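Methylenetetrahydrofolate--tRNA-(uracil-5-)-methyltransferase TrmFO (Thermus thermophilus, PDB 3G5S) probably catalyses the folate- and FAD-dependent methylation of uridine 54 in tRNA to 5-methyluridine, with NADH or NADPH as reductant. Local coordinates at residues 9-14 with 341-346; 31-34 with 40-43; 44-49 with 116-121; 78-83 with 105-110. One frame throughout, in Å; residues are numbered along the deposited sequence.

Contact 1. Residues 9-14 with 341-346; sequences AGLAGS and EGYLES. With FAD (flavin-adenine dinucleotide), chain B.
L11 and Y343 cross obliquely where the starts of two helices meet beside the bound FAD. The branch carbon of L11, CG, packs at 4.0 Å from Y343 CB, so the aliphatic root of the tyrosine does the touching while its ring lies over the flavin. With CG of Y343 set anti to its carbonyl carbon (chi1 -54°), the ring is carried there, and FAD C2 sits over the ring centre, 3.4 Å from its plane. The backbone fixes the same end of the flavin, for Y343 N donates to FAD O2 at 3.0 Å; the tyrosine hydroxyl is bonded in turn to S52 O. The CD2 branch of L11 reaches FAD O4', at 3.6 Å.

One turn further along helix 343-361, S346 meets A12 of the other helix closely: A12 CB lies 3.2 Å from S346 O, and A12 CA makes a CH...O contact with the same carbonyl. The S346 hydroxyl points back into its own helix, to G342 O, which it reaches from the face opposite the one taken by S346 N.

The diphosphate is held by main-chain amides. A12 N gives FAD O2P a nearly straight bond of 2.8 Å, and L11 N a weak one to FAD O2A. G10 must stay small, since a CB there would run into FAD O5B. A helix start pointed at phosphates would probably help to balance their charge. Such a glycine-rich turn from first strand to first helix, with G8, G10 and G13 in a GxGxxG pattern, is characteristic of the Rossmann dinucleotide-binding fold.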
# COMPACT_ATOMS: atom_id res chain seq x y z
N ALA A 9 1.25 18.23 2.14
CA ALA A 9 2.08 18.16 3.33
C ALA A 9 1.52 17.16 4.34
O ALA A 9 1.39 17.47 5.53
CB ALA A 9 2.24 19.53 3.95
N GLY A 10 1.19 15.97 3.85
CA GLY A 10 0.78 14.88 4.72
C GLY A 10 1.97 14.03 5.12
O GLY A 10 3.10 14.52 5.25
N LEU A 11 1.74 12.74 5.32
CA LEU A 11 2.82 11.84 5.72
C LEU A 11 3.92 11.78 4.65
O LEU A 11 5.11 11.93 4.95
CB LEU A 11 2.27 10.44 6.01
CG LEU A 11 1.68 10.20 7.41
CD1 LEU A 11 2.79 10.11 8.46
CD2 LEU A 11 0.64 11.24 7.81
N ALA A 12 3.51 11.54 3.41
CA ALA A 12 4.47 11.40 2.32
C ALA A 12 5.16 12.71 1.97
O ALA A 12 6.38 12.74 1.79
CB ALA A 12 3.80 10.81 1.08
N GLY A 13 4.39 13.78 1.84
CA GLY A 13 4.96 15.04 1.41
C GLY A 13 5.89 15.62 2.45
O GLY A 13 6.91 16.23 2.12
N SER A 14 5.55 15.44 3.73
CA SER A 14 6.42 15.93 4.78
C SER A 14 7.77 15.23 4.72
O SER A 14 8.83 15.87 4.85
CB SER A 14 5.78 15.74 6.15
OG SER A 14 4.64 16.58 6.32
N GLU A 341 -0.52 2.05 1.04
CA GLU A 341 -1.48 2.24 2.11
C GLU A 341 -0.71 2.20 3.41
O GLU A 341 0.13 1.32 3.60
CB GLU A 341 -2.52 1.11 2.09
CG GLU A 341 -3.34 0.96 3.36
CD GLU A 341 -4.16 2.19 3.70
OE1 GLU A 341 -4.27 3.11 2.87
OE2 GLU A 341 -4.70 2.22 4.83
N GLY A 342 -1.00 3.14 4.30
CA GLY A 342 -0.43 3.16 5.64
C GLY A 342 0.40 4.41 5.88
O GLY A 342 1.07 4.92 4.97
N TYR A 343 0.37 4.92 7.11
CA TYR A 343 1.12 6.13 7.43
C TYR A 343 2.61 5.96 7.13
O TYR A 343 3.24 6.82 6.52
CB TYR A 343 0.97 6.55 8.89
CG TYR A 343 -0.43 6.72 9.42
CD1 TYR A 343 -1.32 7.64 8.86
CD2 TYR A 343 -0.86 6.00 10.52
CE1 TYR A 343 -2.60 7.80 9.37
CE2 TYR A 343 -2.12 6.16 11.05
CZ TYR A 343 -2.99 7.05 10.47
OH TYR A 343 -4.25 7.21 11.00
N LEU A 344 3.16 4.85 7.60
CA LEU A 344 4.57 4.57 7.45
C LEU A 344 4.99 4.34 6.00
O LEU A 344 6.00 4.86 5.54
CB LEU A 344 4.88 3.33 8.29
CG LEU A 344 6.23 2.66 8.16
CD1 LEU A 344 7.29 3.57 8.75
CD2 LEU A 344 6.21 1.31 8.87
N GLU A 345 4.20 3.54 5.29
CA GLU A 345 4.44 3.30 3.88
C GLU A 345 4.41 4.61 3.10
O GLU A 345 5.18 4.81 2.16
CB GLU A 345 3.37 2.36 3.32
CG GLU A 345 3.45 0.91 3.80
CD GLU A 345 2.78 0.62 5.14
OE1 GLU A 345 2.47 1.55 5.92
OE2 GLU A 345 2.57 -0.58 5.43
N SER A 346 3.49 5.49 3.49
CA SER A 346 3.40 6.78 2.84
C SER A 346 4.65 7.61 3.11
O SER A 346 5.25 8.15 2.18
CB SER A 346 2.11 7.49 3.26
OG SER A 346 0.98 6.76 2.79
PA FAD B . -2.23 12.58 3.42
O1A FAD B . -3.73 12.60 3.36
O2A FAD B . -1.57 12.35 4.75
O5B FAD B . -1.62 13.94 2.84
C5B FAD B . -2.09 14.50 1.63
C4B FAD B . -2.05 16.01 1.79
O4B FAD B . -2.31 16.62 0.53
C3B FAD B . -3.13 16.52 2.74
O3B FAD B . -2.57 17.35 3.74
C2B FAD B . -4.10 17.28 1.84
O2B FAD B . -4.73 18.38 2.46
C1B FAD B . -3.19 17.73 0.72
N9A FAD B . -3.79 17.98 -0.60
C8A FAD B . -4.66 17.18 -1.29
N7A FAD B . -4.88 17.73 -2.50
C5A FAD B . -4.15 18.87 -2.59
C6A FAD B . -3.99 19.83 -3.58
N6A FAD B . -4.47 19.66 -4.82
N1A FAD B . -3.15 20.88 -3.34
C2A FAD B . -2.49 21.02 -2.14
N3A FAD B . -2.64 20.07 -1.15
C4A FAD B . -3.47 19.03 -1.39
N1 FAD B . -3.46 4.74 7.53
C2 FAD B . -2.98 3.97 8.55
O2 FAD B . -1.84 3.51 8.49
N3 FAD B . -3.77 3.72 9.65
C4 FAD B . -5.06 4.22 9.77
O4 FAD B . -5.74 3.98 10.77
C4X FAD B . -5.54 5.01 8.72
N5 FAD B . -6.81 5.53 8.77
C5X FAD B . -7.27 6.31 7.73
C6 FAD B . -8.55 6.85 7.79
C7 FAD B . -9.05 7.63 6.76
C7M FAD B . -10.43 8.20 6.84
C8 FAD B . -8.24 7.88 5.65
C8M FAD B . -8.76 8.73 4.52
C9 FAD B . -6.96 7.35 5.58
C9A FAD B . -6.46 6.56 6.62
N10 FAD B . -5.19 6.02 6.54
C10 FAD B . -4.74 5.26 7.61
C1' FAD B . -4.59 5.72 5.19
C2' FAD B . -3.26 6.44 4.90
O2' FAD B . -2.15 5.75 5.44
C3' FAD B . -3.29 7.89 5.38
O3' FAD B . -4.27 8.56 4.61
C4' FAD B . -1.95 8.61 5.21
O4' FAD B . -2.03 9.85 5.88
C5' FAD B . -1.57 8.79 3.74
O5' FAD B . -0.48 9.68 3.64
P FAD B . -0.37 10.64 2.36
O1P FAD B . -0.40 9.84 1.10
O2P FAD B . 0.81 11.52 2.59
O3P FAD B . -1.74 11.47 2.37

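Contact 2. Residues 31-34 with 40-43; sequences EMRP and AHGT. With FAD (flavin-adenine dinucleotide), chain B.
FAD O3B, a hydroxyl of the adenosine ribose, is held by three bonds from two side chains: it donates to E31 OE2 at 2.7 Å and accepts from R33 NE and from R33 NH2, while the R33 guanidinium lies across H41. The neighbouring hydroxyl, FAD O2B, donates to the other carboxylate oxygen, E31 OE1, again at 2.7 Å. The two flat groups of R33 and H41 are almost parallel, their planes 14° apart, with H41 CD2 standing 3.3 Å above one face of the guanidinium, toward its rim. A bend at chi3 (-72°) turns that guanidinium back so that one edge meets the ribose while NH1 is directed at T43 O. This last bond, 2.8 Å from R33 NH1 to T43 O, runs in the guanidinium plane but comes from above the carbonyl plane. An acidic residue just after the second strand, here 27-30, that clasps the ribose hydroxyls is a familiar element of Rossmann folds binding FAD; E31 fills that place. Next to it, selenomethionine M32 rests its SE 3.7 Å from FAD C5A of the adenine. Were R33 an alanine, T43 O would probably lose this donor, FAD O3B two of its bonds, and one face of the H41 ring its cover. That ring keeps a second anchor, ND1 bonding to T38 OG1, and turns its edge to the cofactor, with H41 CE1 3.5 Å from FAD O1A.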
# COMPACT_ATOMS: atom_id res chain seq x y z
N GLU A 31 0.27 23.14 0.54
CA GLU A 31 -0.73 22.49 1.36
C GLU A 31 -1.99 23.34 1.36
O GLU A 31 -1.95 24.53 1.69
CB GLU A 31 -0.22 22.29 2.79
CG GLU A 31 -1.25 21.71 3.74
CD GLU A 31 -1.90 20.45 3.19
OE1 GLU A 31 -3.14 20.46 3.02
OE2 GLU A 31 -1.17 19.47 2.92
N MSE A 32 -3.11 22.74 0.99
CA MSE A 32 -4.35 23.50 0.91
C MSE A 32 -5.02 23.72 2.27
O MSE A 32 -5.80 24.65 2.43
CB MSE A 32 -5.31 22.84 -0.07
CG MSE A 32 -5.85 21.51 0.38
SE MSE A 32 -6.93 20.72 -1.01
CE MSE A 32 -7.60 19.19 0.00
N ARG A 33 -4.73 22.86 3.24
CA ARG A 33 -5.25 23.04 4.58
C ARG A 33 -4.58 24.25 5.22
O ARG A 33 -3.42 24.53 4.93
CB ARG A 33 -5.01 21.80 5.42
CG ARG A 33 -5.76 20.57 4.93
CD ARG A 33 -5.50 19.37 5.83
NE ARG A 33 -4.16 18.80 5.70
CZ ARG A 33 -3.21 18.88 6.62
NH1 ARG A 33 -3.42 19.54 7.75
NH2 ARG A 33 -2.03 18.31 6.42
N PRO A 34 -5.29 24.95 6.12
CA PRO A 34 -6.62 24.64 6.63
C PRO A 34 -7.78 25.28 5.86
O PRO A 34 -8.93 24.92 6.13
CB PRO A 34 -6.59 25.24 8.04
CG PRO A 34 -5.68 26.41 7.91
CD PRO A 34 -4.66 26.06 6.85
N ALA A 40 -11.43 14.25 5.91
CA ALA A 40 -10.87 13.52 7.05
C ALA A 40 -9.99 14.37 7.98
O ALA A 40 -9.74 13.98 9.13
CB ALA A 40 -10.10 12.29 6.57
N HIS A 41 -9.52 15.51 7.49
CA HIS A 41 -8.59 16.34 8.24
C HIS A 41 -9.30 17.40 9.07
O HIS A 41 -10.41 17.82 8.73
CB HIS A 41 -7.64 17.05 7.29
CG HIS A 41 -6.55 16.18 6.76
ND1 HIS A 41 -6.72 15.34 5.68
CD2 HIS A 41 -5.25 16.05 7.14
CE1 HIS A 41 -5.59 14.71 5.43
NE2 HIS A 41 -4.68 15.13 6.30
N GLY A 42 -8.65 17.86 10.13
CA GLY A 42 -9.21 18.91 10.97
C GLY A 42 -8.23 19.99 11.40
O GLY A 42 -8.61 20.91 12.12
N THR A 43 -6.97 19.89 10.97
CA THR A 43 -5.96 20.85 11.41
C THR A 43 -5.17 21.47 10.26
O THR A 43 -5.36 21.13 9.10
CB THR A 43 -4.94 20.20 12.38
OG1 THR A 43 -3.95 19.48 11.64
CG2 THR A 43 -5.64 19.25 13.35
PA FAD B . -2.23 12.58 3.42
O1A FAD B . -3.73 12.60 3.36
O2A FAD B . -1.57 12.35 4.75
O5B FAD B . -1.62 13.94 2.84
C5B FAD B . -2.09 14.50 1.63
C4B FAD B . -2.05 16.01 1.79
O4B FAD B . -2.31 16.62 0.53
C3B FAD B . -3.13 16.52 2.74
O3B FAD B . -2.57 17.35 3.74
C2B FAD B . -4.10 17.28 1.84
O2B FAD B . -4.73 18.38 2.46
C1B FAD B . -3.19 17.73 0.72
N9A FAD B . -3.79 17.98 -0.60
C8A FAD B . -4.66 17.18 -1.29
N7A FAD B . -4.88 17.73 -2.50
C5A FAD B . -4.15 18.87 -2.59
C6A FAD B . -3.99 19.83 -3.58
N6A FAD B . -4.47 19.66 -4.82
N1A FAD B . -3.15 20.88 -3.34
C2A FAD B . -2.49 21.02 -2.14
N3A FAD B . -2.64 20.07 -1.15
C4A FAD B . -3.47 19.03 -1.39
N1 FAD B . -3.46 4.74 7.53
C2 FAD B . -2.98 3.97 8.55
O2 FAD B . -1.84 3.51 8.49
N3 FAD B . -3.77 3.72 9.65
C4 FAD B . -5.06 4.22 9.77
O4 FAD B . -5.74 3.98 10.77
C4X FAD B . -5.54 5.01 8.72
N5 FAD B . -6.81 5.53 8.77
C5X FAD B . -7.27 6.31 7.73
C6 FAD B . -8.55 6.85 7.79
C7 FAD B . -9.05 7.63 6.76
C7M FAD B . -10.43 8.20 6.84
C8 FAD B . -8.24 7.88 5.65
C8M FAD B . -8.76 8.73 4.52
C9 FAD B . -6.96 7.35 5.58
C9A FAD B . -6.46 6.56 6.62
N10 FAD B . -5.19 6.02 6.54
C10 FAD B . -4.74 5.26 7.61
C1' FAD B . -4.59 5.72 5.19
C2' FAD B . -3.26 6.44 4.90
O2' FAD B . -2.15 5.75 5.44
C3' FAD B . -3.29 7.89 5.38
O3' FAD B . -4.27 8.56 4.61
C4' FAD B . -1.95 8.61 5.21
O4' FAD B . -2.03 9.85 5.88
C5' FAD B . -1.57 8.79 3.74
O5' FAD B . -0.48 9.68 3.64
P FAD B . -0.37 10.64 2.36
O1P FAD B . -0.40 9.84 1.10
O2P FAD B . 0.81 11.52 2.59
O3P FAD B . -1.74 11.47 2.37

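Contact 3. Residues 44-49 with 116-121; sequences DRFAEI and VVREEV. With FAD (flavin-adenine dinucleotide), chain B.
F46 and V116 supply the close-packed part of this contact, meeting from opposite directions so that V116 CG2 lies at the edge of the phenyl ring, 3.8 Å from F46 CZ. F46 sits in a type II turn, R45 to E48, and is buried, also touching A9, S14 and T109; V116 belongs to strand 114-117, at one edge of the parallel sheet. The solvent side is made by R118, whose guanidinium carries F46 CE1 over one face, at 3.6 Å from NH2, with the two planes 29° apart. A bend at chi2 (-79°) brings the guanidinium to D44, where NH1 donates to D44 O at 3.0 Å and NH2 more weakly. A serine in place of F46 would probably open a gap beside V116 and leave the R118 guanidinium freer to shift. At the end of 116-121, V121 pairs its backbone with the adenine: N donates to FAD N1A at 2.9 Å and O accepts from FAD N6A.

The D44 carboxylate stands away from the arginine, OD2 being 5.2 Å from R118 NH2. With R33 O as a second acceptor for NH1, R118 joins the loop to the sheet edge through main-chain carbonyls rather than by an ion pair with D44.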
# COMPACT_ATOMS: atom_id res chain seq x y z
N ASP A 44 -4.28 22.40 10.62
CA ASP A 44 -3.37 23.02 9.66
C ASP A 44 -1.98 22.38 9.67
O ASP A 44 -1.07 22.85 9.00
CB ASP A 44 -3.25 24.53 9.95
CG ASP A 44 -2.64 24.83 11.31
OD1 ASP A 44 -2.23 23.88 12.01
OD2 ASP A 44 -2.56 26.02 11.67
N ARG A 45 -1.84 21.29 10.43
CA ARG A 45 -0.53 20.69 10.68
C ARG A 45 -0.06 19.80 9.54
O ARG A 45 -0.85 19.11 8.90
CB ARG A 45 -0.58 19.85 11.95
CG ARG A 45 -0.85 20.63 13.21
CD ARG A 45 0.43 21.23 13.76
NE ARG A 45 0.23 21.82 15.08
CZ ARG A 45 0.22 21.14 16.22
NH1 ARG A 45 0.03 21.77 17.37
NH2 ARG A 45 0.41 19.82 16.22
N PHE A 46 1.25 19.80 9.31
CA PHE A 46 1.84 18.84 8.39
C PHE A 46 1.81 17.46 9.02
O PHE A 46 2.02 17.31 10.23
CB PHE A 46 3.27 19.22 8.04
CG PHE A 46 3.43 20.62 7.50
CD1 PHE A 46 2.37 21.28 6.89
CD2 PHE A 46 4.66 21.26 7.57
CE1 PHE A 46 2.54 22.57 6.38
CE2 PHE A 46 4.82 22.54 7.08
CZ PHE A 46 3.76 23.19 6.48
N ALA A 47 1.56 16.45 8.20
CA ALA A 47 1.56 15.06 8.63
C ALA A 47 0.53 14.80 9.74
O ALA A 47 0.75 13.99 10.64
CB ALA A 47 2.96 14.62 9.05
N GLU A 48 -0.60 15.47 9.65
CA GLU A 48 -1.72 15.17 10.52
C GLU A 48 -2.11 13.70 10.37
O GLU A 48 -2.24 13.19 9.25
CB GLU A 48 -2.92 16.06 10.18
CG GLU A 48 -4.19 15.69 10.94
CD GLU A 48 -5.38 16.61 10.65
OE1 GLU A 48 -5.19 17.71 10.08
OE2 GLU A 48 -6.51 16.21 10.99
N ILE A 49 -2.30 13.04 11.51
CA ILE A 49 -2.75 11.65 11.56
C ILE A 49 -4.28 11.67 11.66
O ILE A 49 -4.82 12.14 12.66
CB ILE A 49 -2.15 10.95 12.79
CG1 ILE A 49 -0.63 10.88 12.68
CG2 ILE A 49 -2.77 9.56 12.98
CD1 ILE A 49 -0.13 9.82 11.73
N VAL A 116 6.61 27.44 2.38
CA VAL A 116 5.28 26.86 2.46
C VAL A 116 4.31 27.74 1.69
O VAL A 116 4.27 28.95 1.89
CB VAL A 116 4.81 26.75 3.91
CG1 VAL A 116 3.40 26.17 3.98
CG2 VAL A 116 5.77 25.90 4.73
N VAL A 117 3.53 27.12 0.81
CA VAL A 117 2.50 27.82 0.06
C VAL A 117 1.15 27.21 0.43
O VAL A 117 0.89 26.03 0.16
CB VAL A 117 2.73 27.70 -1.46
CG1 VAL A 117 1.65 28.44 -2.22
CG2 VAL A 117 4.11 28.24 -1.83
N ARG A 118 0.30 28.01 1.06
CA ARG A 118 -1.01 27.53 1.47
C ARG A 118 -1.99 27.76 0.33
O ARG A 118 -2.63 28.81 0.24
CB ARG A 118 -1.48 28.24 2.74
CG ARG A 118 -0.59 28.01 3.96
CD ARG A 118 -0.85 26.66 4.62
NE ARG A 118 0.03 26.45 5.77
CZ ARG A 118 -0.09 25.46 6.65
NH1 ARG A 118 -1.05 24.55 6.52
NH2 ARG A 118 0.76 25.37 7.66
N GLU A 119 -2.07 26.78 -0.55
CA GLU A 119 -2.97 26.87 -1.69
C GLU A 119 -3.25 25.47 -2.22
O GLU A 119 -2.48 24.53 -1.98
CB GLU A 119 -2.37 27.74 -2.79
CG GLU A 119 -1.38 27.03 -3.70
CD GLU A 119 -1.04 27.85 -4.93
OE1 GLU A 119 -0.93 27.26 -6.03
OE2 GLU A 119 -0.89 29.08 -4.80
N GLU A 120 -4.37 25.34 -2.92
CA GLU A 120 -4.68 24.12 -3.63
C GLU A 120 -3.99 24.14 -4.98
O GLU A 120 -4.15 25.08 -5.75
CB GLU A 120 -6.19 23.97 -3.85
CG GLU A 120 -6.51 22.70 -4.60
CD GLU A 120 -7.88 22.69 -5.26
OE1 GLU A 120 -8.56 23.74 -5.27
OE2 GLU A 120 -8.25 21.62 -5.78
N VAL A 121 -3.23 23.10 -5.27
CA VAL A 121 -2.61 22.94 -6.58
C VAL A 121 -3.62 22.27 -7.50
O VAL A 121 -4.12 21.19 -7.20
CB VAL A 121 -1.32 22.11 -6.47
CG1 VAL A 121 -0.77 21.77 -7.84
CG2 VAL A 121 -0.29 22.86 -5.64
PA FAD B . -2.23 12.58 3.42
O1A FAD B . -3.73 12.60 3.36
O2A FAD B . -1.57 12.35 4.75
O5B FAD B . -1.62 13.94 2.84
C5B FAD B . -2.09 14.50 1.63
C4B FAD B . -2.05 16.01 1.79
O4B FAD B . -2.31 16.62 0.53
C3B FAD B . -3.13 16.52 2.74
O3B FAD B . -2.57 17.35 3.74
C2B FAD B . -4.10 17.28 1.84
O2B FAD B . -4.73 18.38 2.46
C1B FAD B . -3.19 17.73 0.72
N9A FAD B . -3.79 17.98 -0.60
C8A FAD B . -4.66 17.18 -1.29
N7A FAD B . -4.88 17.73 -2.50
C5A FAD B . -4.15 18.87 -2.59
C6A FAD B . -3.99 19.83 -3.58
N6A FAD B . -4.47 19.66 -4.82
N1A FAD B . -3.15 20.88 -3.34
C2A FAD B . -2.49 21.02 -2.14
N3A FAD B . -2.64 20.07 -1.15
C4A FAD B . -3.47 19.03 -1.39
N1 FAD B . -3.46 4.74 7.53
C2 FAD B . -2.98 3.97 8.55
O2 FAD B . -1.84 3.51 8.49
N3 FAD B . -3.77 3.72 9.65
C4 FAD B . -5.06 4.22 9.77
O4 FAD B . -5.74 3.98 10.77
C4X FAD B . -5.54 5.01 8.72
N5 FAD B . -6.81 5.53 8.77
C5X FAD B . -7.27 6.31 7.73
C6 FAD B . -8.55 6.85 7.79
C7 FAD B . -9.05 7.63 6.76
C7M FAD B . -10.43 8.20 6.84
C8 FAD B . -8.24 7.88 5.65
C8M FAD B . -8.76 8.73 4.52
C9 FAD B . -6.96 7.35 5.58
C9A FAD B . -6.46 6.56 6.62
N10 FAD B . -5.19 6.02 6.54
C10 FAD B . -4.74 5.26 7.61
C1' FAD B . -4.59 5.72 5.19
C2' FAD B . -3.26 6.44 4.90
O2' FAD B . -2.15 5.75 5.44
C3' FAD B . -3.29 7.89 5.38
O3' FAD B . -4.27 8.56 4.61
C4' FAD B . -1.95 8.61 5.21
O4' FAD B . -2.03 9.85 5.88
C5' FAD B . -1.57 8.79 3.74
O5' FAD B . -0.48 9.68 3.64
P FAD B . -0.37 10.64 2.36
O1P FAD B . -0.40 9.84 1.10
O2P FAD B . 0.81 11.52 2.59
O3P FAD B . -1.74 11.47 2.37

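Contact 4. Residues 78-83 with 105-110; sequences VMEAAD and TERLTG
Two helices within the glucose-inhibited division protein A family region, 77-84 and 97-109, are linked at the surface by one charged pair, E80 with R107. It is a small contact, burying 43 Å² in all, and a long salt bridge, with E80 OE1 3.6 Å from R107 NH1. The two side chains cross at about a right angle, yet the carboxylate and guanidinium planes differ by just 22°. E80 reaches out extended beyond CG, whereas R107 curls through bends at chi2 and chi3 (both -55°), which bring NH1 to the carboxylate. The tighter polar partner of E80 OE1 is the hydroxyl of Y103, which also bonds weakly to R107 NH1, so the one hydroxyl has a polar contact with both partners. E80 touches a crystal neighbour as well, which may influence how it lies.

The neighbouring residues pack the helices together: A81 leans on F100, Y103 and I104 of helix 97-109, and L108 with R107 rests on W18 of helix 11-22. Selenomethionine M79 touches Q68 and M71 of helix 63-74, while A82 packs against strand 92-95.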
# COMPACT_ATOMS: atom_id res chain seq x y z
N VAL A 78 9.51 11.48 10.07
CA VAL A 78 8.34 10.81 10.62
C VAL A 78 8.74 9.86 11.76
O VAL A 78 8.10 9.84 12.80
CB VAL A 78 7.53 10.10 9.52
CG1 VAL A 78 6.57 9.07 10.09
CG2 VAL A 78 6.77 11.15 8.70
N MSE A 79 9.82 9.10 11.57
CA MSE A 79 10.26 8.21 12.65
C MSE A 79 10.81 8.99 13.86
O MSE A 79 10.58 8.57 14.99
CB MSE A 79 11.27 7.18 12.16
CG MSE A 79 10.67 6.14 11.23
SE MSE A 79 9.15 5.18 11.98
CE MSE A 79 10.05 4.43 13.53
N GLU A 80 11.51 10.10 13.63
CA GLU A 80 11.95 10.94 14.74
C GLU A 80 10.75 11.40 15.55
O GLU A 80 10.73 11.33 16.78
CB GLU A 80 12.70 12.17 14.22
CG GLU A 80 14.06 11.89 13.63
CD GLU A 80 14.82 13.17 13.29
OE1 GLU A 80 14.32 14.28 13.60
OE2 GLU A 80 15.91 13.07 12.70
N ALA A 81 9.75 11.91 14.83
CA ALA A 81 8.55 12.42 15.48
C ALA A 81 7.86 11.31 16.25
O ALA A 81 7.37 11.53 17.36
CB ALA A 81 7.61 13.00 14.43
N ALA A 82 7.78 10.13 15.66
CA ALA A 82 7.11 9.01 16.31
C ALA A 82 7.86 8.57 17.57
O ALA A 82 7.24 8.29 18.60
CB ALA A 82 6.97 7.85 15.36
N ASP A 83 9.18 8.51 17.48
CA ASP A 83 9.99 8.10 18.62
C ASP A 83 9.86 9.09 19.78
O ASP A 83 9.85 8.69 20.95
CB ASP A 83 11.46 7.93 18.20
CG ASP A 83 11.69 6.66 17.40
OD1 ASP A 83 10.95 5.67 17.60
OD2 ASP A 83 12.64 6.63 16.59
N THR A 105 5.80 19.64 11.87
CA THR A 105 5.47 20.97 11.36
C THR A 105 6.54 21.98 11.76
O THR A 105 6.96 22.81 10.96
CB THR A 105 4.09 21.42 11.86
OG1 THR A 105 3.09 20.50 11.40
CG2 THR A 105 3.77 22.81 11.34
N GLU A 106 6.98 21.91 13.01
CA GLU A 106 8.03 22.81 13.50
C GLU A 106 9.36 22.61 12.77
O GLU A 106 10.00 23.58 12.36
CB GLU A 106 8.23 22.66 15.01
CG GLU A 106 7.02 23.07 15.84
CD GLU A 106 7.30 23.01 17.33
OE1 GLU A 106 8.39 23.45 17.75
OE2 GLU A 106 6.42 22.54 18.08
N ARG A 107 9.78 21.36 12.61
CA ARG A 107 11.07 21.09 11.97
C ARG A 107 11.08 21.55 10.52
O ARG A 107 12.05 22.14 10.06
CB ARG A 107 11.45 19.60 12.05
CG ARG A 107 11.78 19.07 13.45
CD ARG A 107 12.87 19.85 14.16
NE ARG A 107 14.12 19.96 13.41
CZ ARG A 107 15.04 19.01 13.31
NH1 ARG A 107 14.85 17.83 13.90
NH2 ARG A 107 16.15 19.21 12.62
N LEU A 108 9.99 21.28 9.80
CA LEU A 108 9.89 21.71 8.41
C LEU A 108 9.80 23.22 8.29
O LEU A 108 10.57 23.85 7.56
CB LEU A 108 8.68 21.05 7.74
CG LEU A 108 8.93 19.61 7.29
CD1 LEU A 108 7.62 18.89 7.00
CD2 LEU A 108 9.85 19.58 6.09
N THR A 109 8.85 23.82 9.01
CA THR A 109 8.59 25.24 8.88
C THR A 109 9.82 26.08 9.22
O THR A 109 10.05 27.13 8.64
CB THR A 109 7.38 25.67 9.72
OG1 THR A 109 6.22 24.94 9.30
CG2 THR A 109 7.11 27.17 9.56
N GLY A 110 10.62 25.59 10.17
CA GLY A 110 11.81 26.29 10.60
C GLY A 110 13.04 26.14 9.72
O GLY A 110 14.06 26.78 9.97

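How the contacts relate
From the N terminus, 9-14 opens contact 1, which closes only at 341-346, joining the starts of helices 11-22 and 343-361, so the other three fall within that long loop. Contact 2 closes first, over 31-34 and 40-43, before contact 3 brings the loop after strand 27-30 to strand 114-117. Contact 4, joining helices 77-84 and 97-109, opens and shuts inside contact 3; none cross. Contacts 1, 2 and 3 share FAD and touch: A9 N bonds E31 OE2, A9 O accepts from A47 N, and T43 OG1 bonds E48 OE1. Contact 4 reaches the loop through F46 N and T105 OG1, and packs against contact 1 through L11 with V78, S14 with L108 and L344 with M79.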